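Local coordinates for protein Abbfa_003403 (Acinetobacter baumannii, PDB 4ZXH) that probably assembles a peptide product as a nonribosomal peptide synthetase, combining condensation, adenylation, carrier and thioesterase domains in one chain, at residues F45-N50 against Y139-V144; N93-D98 against R128-E133; Q662-T667 against H689-E694; I711-A716 against T736-G741. All coordinates share one frame; numbering follows the deposited sequence.

Contact 1 (F45-N50 against Y139-V144). With PX4 (1,2-dimyristoyl-sn-glycero-3-phosphocholine), chain C.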
# COMPACT_ATOMS: atom_id res chain seq x y z
N PHE A 45 -24.10 1.53 31.11
CA PHE A 45 -25.01 0.88 32.04
C PHE A 45 -26.45 1.26 31.80
O PHE A 45 -26.76 2.36 31.38
CB PHE A 45 -24.64 1.22 33.49
CG PHE A 45 -23.27 0.75 33.91
CD1 PHE A 45 -23.03 -0.60 34.13
CD2 PHE A 45 -22.24 1.65 34.09
CE1 PHE A 45 -21.77 -1.05 34.52
CE2 PHE A 45 -20.98 1.21 34.49
CZ PHE A 45 -20.75 -0.14 34.71
N ASP A 46 -27.31 0.28 32.05
CA ASP A 46 -28.72 0.54 32.19
C ASP A 46 -28.87 1.08 33.61
O ASP A 46 -28.35 0.48 34.54
CB ASP A 46 -29.52 -0.75 31.97
CG ASP A 46 -31.00 -0.51 31.83
OD1 ASP A 46 -31.54 0.29 32.61
OD2 ASP A 46 -31.61 -1.10 30.91
N VAL A 47 -29.50 2.24 33.78
CA VAL A 47 -29.64 2.81 35.11
C VAL A 47 -31.10 3.11 35.45
O VAL A 47 -31.70 3.97 34.82
CB VAL A 47 -28.82 4.10 35.29
CG1 VAL A 47 -28.94 4.60 36.73
CG2 VAL A 47 -27.37 3.86 34.94
N LYS A 48 -31.64 2.40 36.43
CA LYS A 48 -33.00 2.66 36.91
C LYS A 48 -32.91 3.34 38.27
O LYS A 48 -32.16 2.89 39.14
CB LYS A 48 -33.81 1.36 37.01
CG LYS A 48 -34.23 0.79 35.67
CD LYS A 48 -34.97 -0.53 35.82
CE LYS A 48 -35.30 -1.16 34.47
NZ LYS A 48 -34.09 -1.38 33.61
N VAL A 49 -33.65 4.43 38.46
CA VAL A 49 -33.48 5.24 39.65
C VAL A 49 -34.74 5.32 40.49
O VAL A 49 -35.84 5.00 40.03
CB VAL A 49 -33.02 6.69 39.30
CG1 VAL A 49 -31.69 6.67 38.52
CG2 VAL A 49 -34.07 7.43 38.52
N ASN A 50 -34.55 5.71 41.74
CA ASN A 50 -35.63 6.07 42.66
C ASN A 50 -35.57 7.58 42.89
O ASN A 50 -34.54 8.20 42.59
CB ASN A 50 -35.49 5.31 43.99
CG ASN A 50 -35.72 3.80 43.84
OD1 ASN A 50 -36.53 3.37 43.02
ND2 ASN A 50 -35.02 3.01 44.66
N TYR A 139 -32.72 5.13 32.46
CA TYR A 139 -31.68 5.78 31.67
C TYR A 139 -30.64 4.80 31.15
O TYR A 139 -30.45 3.73 31.73
CB TYR A 139 -30.97 6.87 32.49
CG TYR A 139 -31.88 7.95 33.01
CD1 TYR A 139 -32.23 9.02 32.21
CD2 TYR A 139 -32.41 7.89 34.29
CE1 TYR A 139 -33.08 10.01 32.67
CE2 TYR A 139 -33.26 8.88 34.77
CZ TYR A 139 -33.59 9.94 33.95
OH TYR A 139 -34.44 10.94 34.39
N VAL A 140 -29.98 5.16 30.05
CA VAL A 140 -28.73 4.52 29.67
C VAL A 140 -27.62 5.56 29.79
O VAL A 140 -27.77 6.71 29.37
CB VAL A 140 -28.77 3.94 28.25
CG1 VAL A 140 -27.42 3.39 27.85
CG2 VAL A 140 -29.84 2.86 28.16
N ILE A 141 -26.51 5.17 30.41
CA ILE A 141 -25.43 6.09 30.71
C ILE A 141 -24.16 5.48 30.19
O ILE A 141 -23.81 4.37 30.59
CB ILE A 141 -25.29 6.35 32.22
CG1 ILE A 141 -26.63 6.70 32.83
CG2 ILE A 141 -24.33 7.49 32.48
CD1 ILE A 141 -27.18 8.03 32.36
N ALA A 142 -23.46 6.18 29.30
CA ALA A 142 -22.22 5.65 28.74
C ALA A 142 -21.07 6.59 29.03
O ALA A 142 -21.11 7.78 28.70
CB ALA A 142 -22.35 5.42 27.24
N PHE A 143 -20.04 6.04 29.67
CA PHE A 143 -18.84 6.77 30.00
C PHE A 143 -17.79 6.48 28.94
O PHE A 143 -17.48 5.32 28.69
CB PHE A 143 -18.32 6.37 31.38
CG PHE A 143 -19.30 6.59 32.48
CD1 PHE A 143 -19.24 7.75 33.24
CD2 PHE A 143 -20.28 5.65 32.76
CE1 PHE A 143 -20.14 7.96 34.27
CE2 PHE A 143 -21.18 5.87 33.78
CZ PHE A 143 -21.11 7.03 34.52
N VAL A 144 -17.24 7.53 28.33
CA VAL A 144 -16.21 7.41 27.30
C VAL A 144 -14.90 8.05 27.77
O VAL A 144 -14.87 9.25 28.06
CB VAL A 144 -16.60 8.10 26.00
CG1 VAL A 144 -15.72 7.63 24.89
CG2 VAL A 144 -18.03 7.81 25.67
O1 PX4 C . -32.39 16.50 34.51
O2 PX4 C . -34.11 14.56 34.26
P1 PX4 C . -33.03 15.25 35.07
O3 PX4 C . -33.59 15.51 36.56
C1 PX4 C . -34.07 16.77 37.03
C2 PX4 C . -34.75 16.55 38.39
N1 PX4 C . -35.09 17.81 39.09
C3 PX4 C . -35.55 18.83 38.13
C4 PX4 C . -36.15 17.55 40.07
C5 PX4 C . -33.91 18.31 39.81
O4 PX4 C . -31.88 14.17 35.41
C6 PX4 C . -31.86 12.83 34.91
C7 PX4 C . -30.41 12.38 34.80
C8 PX4 C . -29.63 13.65 34.47
O5 PX4 C . -28.24 13.36 34.33
C9 PX4 C . -27.22 14.33 34.73
O6 PX4 C . -27.54 15.33 35.34
C10 PX4 C . -25.78 14.06 34.39
C11 PX4 C . -25.01 13.59 35.62
C12 PX4 C . -24.38 12.24 35.33
C13 PX4 C . -23.02 12.16 36.00
C14 PX4 C . -22.95 10.95 36.93
C15 PX4 C . -21.77 11.12 37.87
C16 PX4 C . -20.82 9.95 37.72
C17 PX4 C . -19.52 10.24 38.45
C18 PX4 C . -18.52 10.93 37.52
C19 PX4 C . -17.43 9.98 37.05
C20 PX4 C . -16.80 10.51 35.76
C21 PX4 C . -15.63 9.63 35.33
C22 PX4 C . -15.41 9.63 33.83
O7 PX4 C . -29.94 11.81 36.03
C23 PX4 C . -29.22 10.54 35.85
O8 PX4 C . -29.51 9.88 34.88
C24 PX4 C . -28.15 10.08 36.84
C25 PX4 C . -27.50 8.71 36.55
C26 PX4 C . -26.31 8.40 37.47
C27 PX4 C . -25.59 7.09 37.12
C28 PX4 C . -24.43 6.73 38.06
C29 PX4 C . -23.72 5.42 37.69
C30 PX4 C . -22.60 5.04 38.67
C31 PX4 C . -21.41 4.25 38.08
C32 PX4 C . -20.44 5.18 37.33
C33 PX4 C . -19.01 4.67 37.12
C34 PX4 C . -18.31 5.42 35.97
C35 PX4 C . -16.79 5.57 36.10
C36 PX4 C . -16.06 4.93 34.93

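Contact 2 (N93-D98 against R128-E133)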
# COMPACT_ATOMS: atom_id res chain seq x y z
N ASN A 93 -18.11 17.50 29.88
CA ASN A 93 -18.81 17.31 28.63
C ASN A 93 -19.82 16.16 28.79
O ASN A 93 -19.53 14.98 28.54
CB ASN A 93 -17.82 17.04 27.51
CG ASN A 93 -18.48 16.96 26.17
OD1 ASN A 93 -19.70 17.10 26.07
ND2 ASN A 93 -17.69 16.75 25.12
N ILE A 94 -21.01 16.55 29.21
CA ILE A 94 -22.10 15.64 29.50
C ILE A 94 -23.27 15.90 28.55
O ILE A 94 -23.94 16.93 28.63
CB ILE A 94 -22.54 15.80 30.98
CG1 ILE A 94 -21.39 15.39 31.89
CG2 ILE A 94 -23.76 14.96 31.29
CD1 ILE A 94 -21.80 15.24 33.31
N ILE A 95 -23.50 14.94 27.65
CA ILE A 95 -24.56 15.01 26.64
C ILE A 95 -25.80 14.27 27.13
O ILE A 95 -25.67 13.18 27.70
CB ILE A 95 -24.13 14.39 25.31
CG1 ILE A 95 -22.71 14.80 24.95
CG2 ILE A 95 -25.07 14.82 24.19
CD1 ILE A 95 -22.57 16.26 24.80
N PHE A 96 -26.99 14.83 26.90
CA PHE A 96 -28.22 14.23 27.40
C PHE A 96 -29.32 14.22 26.35
O PHE A 96 -29.77 15.27 25.93
CB PHE A 96 -28.69 14.98 28.64
CG PHE A 96 -29.93 14.40 29.27
CD1 PHE A 96 -29.90 13.13 29.84
CD2 PHE A 96 -31.11 15.14 29.31
CE1 PHE A 96 -31.03 12.59 30.42
CE2 PHE A 96 -32.26 14.62 29.89
CZ PHE A 96 -32.22 13.33 30.45
N SER A 97 -29.75 13.03 25.94
CA SER A 97 -30.68 12.89 24.80
C SER A 97 -31.96 12.19 25.23
O SER A 97 -31.95 11.45 26.21
CB SER A 97 -30.02 12.08 23.70
OG SER A 97 -28.62 12.25 23.75
N ASP A 98 -33.05 12.42 24.51
CA ASP A 98 -34.30 11.69 24.75
C ASP A 98 -34.30 10.43 23.86
O ASP A 98 -34.20 10.54 22.65
CB ASP A 98 -35.52 12.59 24.46
CG ASP A 98 -36.87 11.94 24.82
OD1 ASP A 98 -36.91 10.72 25.09
OD2 ASP A 98 -37.91 12.64 24.84
N ARG A 128 -16.03 11.85 28.30
CA ARG A 128 -17.41 12.32 28.12
C ARG A 128 -18.38 11.37 28.79
O ARG A 128 -18.09 10.19 28.97
CB ARG A 128 -17.78 12.40 26.66
CG ARG A 128 -16.89 13.23 25.80
CD ARG A 128 -17.56 13.43 24.47
NE ARG A 128 -17.82 12.17 23.77
CZ ARG A 128 -17.07 11.72 22.77
NH1 ARG A 128 -16.01 12.43 22.38
NH2 ARG A 128 -17.37 10.59 22.14
N ILE A 129 -19.55 11.90 29.12
CA ILE A 129 -20.65 11.09 29.60
C ILE A 129 -21.84 11.29 28.68
O ILE A 129 -22.26 12.43 28.46
CB ILE A 129 -21.05 11.46 31.03
CG1 ILE A 129 -19.86 11.25 31.97
CG2 ILE A 129 -22.26 10.64 31.46
CD1 ILE A 129 -20.01 11.96 33.28
N HIS A 130 -22.38 10.20 28.15
CA HIS A 130 -23.53 10.28 27.25
C HIS A 130 -24.75 9.70 27.95
O HIS A 130 -24.74 8.53 28.30
CB HIS A 130 -23.27 9.52 25.95
CG HIS A 130 -22.23 10.13 25.06
ND1 HIS A 130 -22.55 11.01 24.04
CD2 HIS A 130 -20.89 9.96 25.00
CE1 HIS A 130 -21.44 11.36 23.41
NE2 HIS A 130 -20.42 10.74 23.97
N CYS A 131 -25.80 10.49 28.13
CA CYS A 131 -27.01 10.01 28.82
C CYS A 131 -28.24 9.93 27.93
O CYS A 131 -28.44 10.78 27.07
CB CYS A 131 -27.35 10.90 30.02
SG CYS A 131 -25.96 11.20 31.08
N TYR A 132 -29.07 8.93 28.16
CA TYR A 132 -30.26 8.72 27.37
C TYR A 132 -31.42 8.34 28.26
O TYR A 132 -31.33 7.40 29.03
CB TYR A 132 -30.03 7.63 26.34
CG TYR A 132 -28.80 7.82 25.50
CD1 TYR A 132 -28.87 8.44 24.25
CD2 TYR A 132 -27.58 7.37 25.94
CE1 TYR A 132 -27.74 8.61 23.48
CE2 TYR A 132 -26.44 7.52 25.17
CZ TYR A 132 -26.53 8.14 23.95
OH TYR A 132 -25.39 8.29 23.23
N GLU A 133 -32.52 9.08 28.14
CA GLU A 133 -33.74 8.75 28.85
C GLU A 133 -34.54 7.70 28.06
O GLU A 133 -34.84 7.90 26.89
CB GLU A 133 -34.56 10.03 29.08
CG GLU A 133 -35.86 9.84 29.90
CD GLU A 133 -36.57 11.16 30.20
OE1 GLU A 133 -36.19 12.20 29.61
OE2 GLU A 133 -37.50 11.16 31.03

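Contact 3 (Q662-T667 against H689-E694)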
# COMPACT_ATOMS: atom_id res chain seq x y z
N GLN A 662 -24.84 -15.50 -34.57
CA GLN A 662 -23.73 -15.20 -35.46
C GLN A 662 -22.47 -14.93 -34.64
O GLN A 662 -22.31 -13.89 -34.02
CB GLN A 662 -24.08 -14.02 -36.36
CG GLN A 662 -25.12 -14.39 -37.40
CD GLN A 662 -25.28 -13.36 -38.49
OE1 GLN A 662 -25.14 -12.16 -38.26
NE2 GLN A 662 -25.59 -13.82 -39.70
N LEU A 663 -21.56 -15.90 -34.68
CA LEU A 663 -20.37 -15.88 -33.84
C LEU A 663 -19.14 -15.50 -34.64
O LEU A 663 -18.89 -16.07 -35.70
CB LEU A 663 -20.17 -17.25 -33.19
CG LEU A 663 -19.20 -17.36 -32.01
CD1 LEU A 663 -19.67 -18.49 -31.15
CD2 LEU A 663 -17.76 -17.62 -32.46
N LEU A 664 -18.36 -14.56 -34.12
CA LEU A 664 -17.12 -14.18 -34.77
C LEU A 664 -15.94 -14.95 -34.19
O LEU A 664 -15.47 -14.65 -33.09
CB LEU A 664 -16.86 -12.68 -34.65
CG LEU A 664 -15.65 -12.21 -35.45
CD1 LEU A 664 -15.90 -12.41 -36.94
CD2 LEU A 664 -15.32 -10.75 -35.15
N ALA A 665 -15.48 -15.95 -34.94
CA ALA A 665 -14.34 -16.75 -34.54
C ALA A 665 -12.99 -16.09 -34.88
O ALA A 665 -12.65 -15.92 -36.06
CB ALA A 665 -14.44 -18.10 -35.18
N ILE A 666 -12.23 -15.73 -33.85
CA ILE A 666 -10.98 -14.98 -34.04
C ILE A 666 -9.77 -15.72 -33.51
O ILE A 666 -8.64 -15.34 -33.79
CB ILE A 666 -11.02 -13.63 -33.34
CG1 ILE A 666 -11.07 -13.83 -31.83
CG2 ILE A 666 -12.25 -12.85 -33.75
CD1 ILE A 666 -11.29 -12.55 -31.10
N THR A 667 -10.00 -16.76 -32.72
CA THR A 667 -8.91 -17.44 -32.04
C THR A 667 -8.27 -18.50 -32.92
O THR A 667 -8.97 -19.31 -33.53
CB THR A 667 -9.42 -18.10 -30.75
OG1 THR A 667 -10.16 -17.13 -29.99
CG2 THR A 667 -8.28 -18.63 -29.91
N HIS A 689 -18.72 -16.92 -38.45
CA HIS A 689 -17.90 -16.00 -39.22
C HIS A 689 -16.43 -16.28 -38.94
O HIS A 689 -15.92 -15.97 -37.86
CB HIS A 689 -18.26 -14.55 -38.88
CG HIS A 689 -19.67 -14.19 -39.22
ND1 HIS A 689 -20.01 -13.49 -40.35
CD2 HIS A 689 -20.83 -14.47 -38.59
CE1 HIS A 689 -21.32 -13.34 -40.40
NE2 HIS A 689 -21.84 -13.93 -39.34
N VAL A 690 -15.75 -16.91 -39.90
CA VAL A 690 -14.32 -17.15 -39.74
C VAL A 690 -13.56 -15.86 -40.04
O VAL A 690 -13.49 -15.41 -41.19
CB VAL A 690 -13.83 -18.29 -40.64
CG1 VAL A 690 -12.35 -18.51 -40.42
CG2 VAL A 690 -14.59 -19.55 -40.34
N CYS A 691 -13.01 -15.26 -38.99
CA CYS A 691 -12.36 -13.96 -39.10
C CYS A 691 -10.93 -14.07 -39.58
O CYS A 691 -10.10 -14.73 -38.94
CB CYS A 691 -12.39 -13.25 -37.75
SG CYS A 691 -11.75 -11.58 -37.82
N PRO A 692 -10.61 -13.42 -40.71
CA PRO A 692 -9.24 -13.44 -41.21
C PRO A 692 -8.29 -12.90 -40.15
O PRO A 692 -8.66 -12.07 -39.32
CB PRO A 692 -9.27 -12.53 -42.44
CG PRO A 692 -10.72 -12.38 -42.77
CD PRO A 692 -11.47 -12.51 -41.49
N ARG A 693 -7.07 -13.40 -40.17
CA ARG A 693 -6.16 -13.13 -39.09
C ARG A 693 -5.74 -11.67 -39.09
O ARG A 693 -5.57 -11.07 -38.03
CB ARG A 693 -4.95 -14.05 -39.20
CG ARG A 693 -3.93 -13.84 -38.16
CD ARG A 693 -2.79 -14.79 -38.39
NE ARG A 693 -1.70 -14.54 -37.46
CZ ARG A 693 -0.63 -13.81 -37.75
NH1 ARG A 693 -0.52 -13.25 -38.95
NH2 ARG A 693 0.32 -13.64 -36.84
N GLU A 694 -5.61 -11.09 -40.28
CA GLU A 694 -5.19 -9.69 -40.36
C GLU A 694 -6.24 -8.75 -39.77
O GLU A 694 -5.91 -7.67 -39.30
CB GLU A 694 -4.89 -9.29 -41.81
CG GLU A 694 -3.48 -9.68 -42.27
CD GLU A 694 -3.30 -9.62 -43.78
OE1 GLU A 694 -4.26 -9.28 -44.50
OE2 GLU A 694 -2.18 -9.93 -44.26

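Contact 4 (I711-A716 against T736-G741)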
# COMPACT_ATOMS: atom_id res chain seq x y z
N ILE A 711 -22.54 -9.35 -35.59
CA ILE A 711 -22.14 -10.39 -34.64
C ILE A 711 -22.89 -10.35 -33.31
O ILE A 711 -23.18 -9.26 -32.80
CB ILE A 711 -20.63 -10.27 -34.38
CG1 ILE A 711 -19.85 -10.54 -35.67
CG2 ILE A 711 -20.17 -11.19 -33.26
CD1 ILE A 711 -20.20 -11.85 -36.33
N ASN A 712 -23.20 -11.52 -32.73
CA ASN A 712 -23.85 -11.55 -31.42
C ASN A 712 -23.23 -12.54 -30.40
O ASN A 712 -23.77 -12.75 -29.31
CB ASN A 712 -25.35 -11.84 -31.59
CG ASN A 712 -25.64 -13.25 -32.06
OD1 ASN A 712 -24.77 -13.93 -32.57
ND2 ASN A 712 -26.89 -13.68 -31.90
N VAL A 713 -22.09 -13.13 -30.75
CA VAL A 713 -21.27 -13.85 -29.76
C VAL A 713 -19.80 -13.60 -30.12
O VAL A 713 -19.40 -13.74 -31.28
CB VAL A 713 -21.53 -15.39 -29.72
CG1 VAL A 713 -20.73 -16.04 -28.59
CG2 VAL A 713 -23.01 -15.71 -29.58
N LEU A 714 -19.00 -13.23 -29.13
CA LEU A 714 -17.57 -13.04 -29.37
C LEU A 714 -16.78 -13.55 -28.19
O LEU A 714 -17.03 -13.14 -27.05
CB LEU A 714 -17.25 -11.56 -29.62
CG LEU A 714 -15.78 -11.18 -29.89
CD1 LEU A 714 -15.29 -11.82 -31.16
CD2 LEU A 714 -15.60 -9.69 -29.99
N GLN A 715 -15.85 -14.46 -28.44
CA GLN A 715 -14.95 -14.92 -27.39
C GLN A 715 -13.50 -14.55 -27.74
O GLN A 715 -13.08 -14.64 -28.89
CB GLN A 715 -15.10 -16.43 -27.16
CG GLN A 715 -13.81 -17.17 -26.94
CD GLN A 715 -13.97 -18.60 -26.43
OE1 GLN A 715 -14.71 -18.87 -25.49
NE2 GLN A 715 -13.33 -19.53 -27.14
N ALA A 716 -12.77 -14.10 -26.72
CA ALA A 716 -11.45 -13.52 -26.92
C ALA A 716 -10.69 -13.40 -25.60
O ALA A 716 -11.30 -13.21 -24.54
CB ALA A 716 -11.56 -12.15 -27.58
N THR A 736 -23.08 -11.16 -26.74
CA THR A 736 -22.63 -11.94 -25.60
C THR A 736 -21.12 -12.14 -25.68
O THR A 736 -20.62 -12.73 -26.63
CB THR A 736 -23.33 -13.30 -25.51
OG1 THR A 736 -24.70 -13.10 -25.12
CG2 THR A 736 -22.63 -14.18 -24.50
N ALA A 737 -20.40 -11.65 -24.68
CA ALA A 737 -18.94 -11.71 -24.68
C ALA A 737 -18.39 -12.79 -23.75
O ALA A 737 -18.94 -13.08 -22.69
CB ALA A 737 -18.37 -10.36 -24.29
N LEU A 738 -17.29 -13.39 -24.17
CA LEU A 738 -16.59 -14.33 -23.32
C LEU A 738 -15.16 -13.85 -23.21
O LEU A 738 -14.54 -13.49 -24.21
CB LEU A 738 -16.65 -15.75 -23.87
CG LEU A 738 -18.01 -16.43 -23.81
CD1 LEU A 738 -18.85 -16.06 -25.03
CD2 LEU A 738 -17.87 -17.93 -23.71
N CYS A 739 -14.65 -13.85 -21.98
CA CYS A 739 -13.29 -13.43 -21.72
C CYS A 739 -12.59 -14.55 -20.96
O CYS A 739 -13.04 -14.94 -19.89
CB CYS A 739 -13.27 -12.14 -20.91
SG CYS A 739 -11.68 -11.34 -20.76
N GLY A 740 -11.50 -15.08 -21.52
CA GLY A 740 -10.78 -16.17 -20.88
C GLY A 740 -9.30 -16.22 -21.21
O GLY A 740 -8.83 -15.44 -22.04
N GLY A 741 -8.58 -17.12 -20.56
CA GLY A 741 -7.16 -17.34 -20.84
C GLY A 741 -6.23 -16.65 -19.86
O GLY A 741 -5.14 -17.14 -19.56

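Contact 1 (F45-N50 against Y139-V144)
Val47 and Tyr139 face each other as an antiparallel hydrogen-bonded pair: Val47 N reaches Tyr139 O at 2.7 Å, almost straight at 173°, and Tyr139 N returns to Val47 O at 2.8 Å. Phe45 and Ile141 repeat the exchange, with Phe45 N to Ile141 O at 2.9 Å, while Asp46 and Val140 between them form a non-hydrogen-bonded pair. These are inner strands of the mixed sheet in the first lobe of the condensation domain, a fold related to chloramphenicol acetyltransferase; strand 138-146 runs on into the HHxxxD signature of the family. Apolar contacts lie on the face that carries Phe45, Val47, Tyr139 and Ile141. Val47 CG2, placed beside the backbone N (chi1 -177° for CG1), touches Ile141 CG1 at 3.6 Å, and Val49 CG2 meets the edge of the Tyr139 ring. Branched and aromatic residues suit this face because it lines the bound phospholipid. The ester carbonyl oxygen O8 of the lipid lies over one face of the Tyr139 ring, toward its rim, whereas chain atom C34 lies 3.4 Å above the centre of the Phe143 ring. On the other face, Asp46 OD1 and Lys48 NZ form a salt bridge (3.2 Å) whose hydrogen bond is weak.

Contact 2 (N93-D98 against R128-E133)
Ile94 and Ile129 run alongside each other, with their CD1 atoms 3.7 Å apart; the matching branched chains suit a face that borders the lipid, which Ile94 touches. Further along, Cys131 CB meets the edge of the Phe96 ring, in its plane, 3.4 Å from CD1. A small residue suits the place, because the edge of this ring, whose CG stands anti to the backbone N (chi1 -178°), comes right up to it. On the reverse face, Ile95 runs alongside His130, and Ser97 OG lies near Tyr132 CE1 at 3.8 Å. The Asn93 amide lies against the aliphatic part of Arg128, ND2 to CD 3.4 Å.

Backbone bonds join the strands in parallel register. Asn93 O accepts from Ile129 N, Ile95 O from Cys131 N at 2.7 Å, and Ser97 O from Glu133 N at 3.1 Å; in return Ile95 N and Ser97 N bond to Ile129 O and Cys131 O. Helix 104-115 completes the beta-alpha-beta crossover and covers His130 and Tyr132, whose OH bonds to Asp114.

Arg128 NE donates to His130 NE2 at 3.0 Å. That bond implies that His130 accepts through NE2, probably making a second proton on the ring less favourable beside the cationic guanidinium.

Contact 3 (Q662-T667 against H689-E694)
Ala665 O is gripped twice: Cys691 N donates to it at 3.0 Å, in the carbonyl plane, and Arg540 adds a weak hydrogen bond from outside the two segments. The same guanidinium bonds to Cys691 O and, weakly, to Thr667 O, so that one long cationic side chain gathers carbonyls where both strands give way to loops. Two more backbone bonds precede this one. His689 N donates to Leu663 O at 2.9 Å, and Ala665 N to His689 O at 3.0 Å, the alternation expected of parallel strands.

The pair belongs to a beta-alpha-beta unit, strand 662-665, helix 674-679 and strand 687-690, in the large mixed sheet of the adenylation domain, a member of the ANL superfamily. Ala665 turns its methyl group to the side where helix 674-679 packs, a place for a small residue because Leu678 and Glu677 press on it.

Leu664 and His689 occupy the opposite side of the sheet. The two torsions of Leu664 (chi1 -173°, chi2 64°) together carry its CD1 across to Cys691 CB and to His689 CB, each at 3.7 Å. Ile666 CG2 approaches the same cysteine carbon at 4.0 Å, so the CB of the small Cys691 touches both a leucine and an isoleucine branch. The His689 ring presents its edge to Leu663 O and to the aliphatic part of Gln662, with Gln662 CB 3.7 Å from His689 NE2. Beyond the segments, helix 699-709 packs over this side, touching Leu664 through Leu702, Tyr705 and Leu706.

Contact 4 (I711-A716 against T736-G741)
Strands 713-716 and 735-740, with helix 718-725 between them, form a beta-alpha-beta unit in the large sheet of the adenylation domain, and the two strands meet in parallel at an angle of 11°. Thr736 N starts the ladder with a bond to Asn712 O at 3.1 Å, coming from above the carbonyl plane, where Asn712 still lies in the loop. Thr736 O then receives Leu714 N at 3.0 Å, Leu714 O receives Leu738 N at 2.9 Å, and Leu738 O receives Ala716 N at 3.1 Å. Leu738 O gains a second donor from Trp721 NE1 on the crossover helix.

On the face of Val713, Gln715, Thr736 and Leu738, the leucine packs against both Val713 and Gln715. Leu738 CD1 touches Val713 CG1 at 4.0 Å, and Leu738 CB lies 3.7 Å from Gln715 CB. With chi1 -70° and chi2 85°, Leu738 sends one branch toward Val713 and the other, CD2, toward Gln715 OE1. The face of Leu714, Ala737 and Cys739 is covered by Trp721, for which the small Ala737 and Cys739 make room.

Gln715 is buried, yet its amide has partners at both ends: OE1 accepts from Trp771 NE1, and NE2 donates to Glu677. A polar chain can therefore sit among hydrophobic residues, its amide satisfied and probably held in its rotation, with Leu738 packed beside it.

The four contacts form two clusters in different domains. Contacts 1 and 2, with centres 10 Å apart, share one sheet of the condensation domain, in the order 94-98, 127-135, 138-146, 40-49; strands 127-135 and 138-146 follow one another in the chain and join the pair, and contact 2 falls within the chain span that contact 1 brackets. Contacts 3 and 4, 11 Å apart, lie in the adenylation domain sheet, where 687-690, 662-665, 713-716 and 735-740 are successive strands; contact 3 closes before contact 4 opens. Between the clusters the centres are 61 to 74 Å apart and nothing touches, consistent with domains that fold as separate units along one chain.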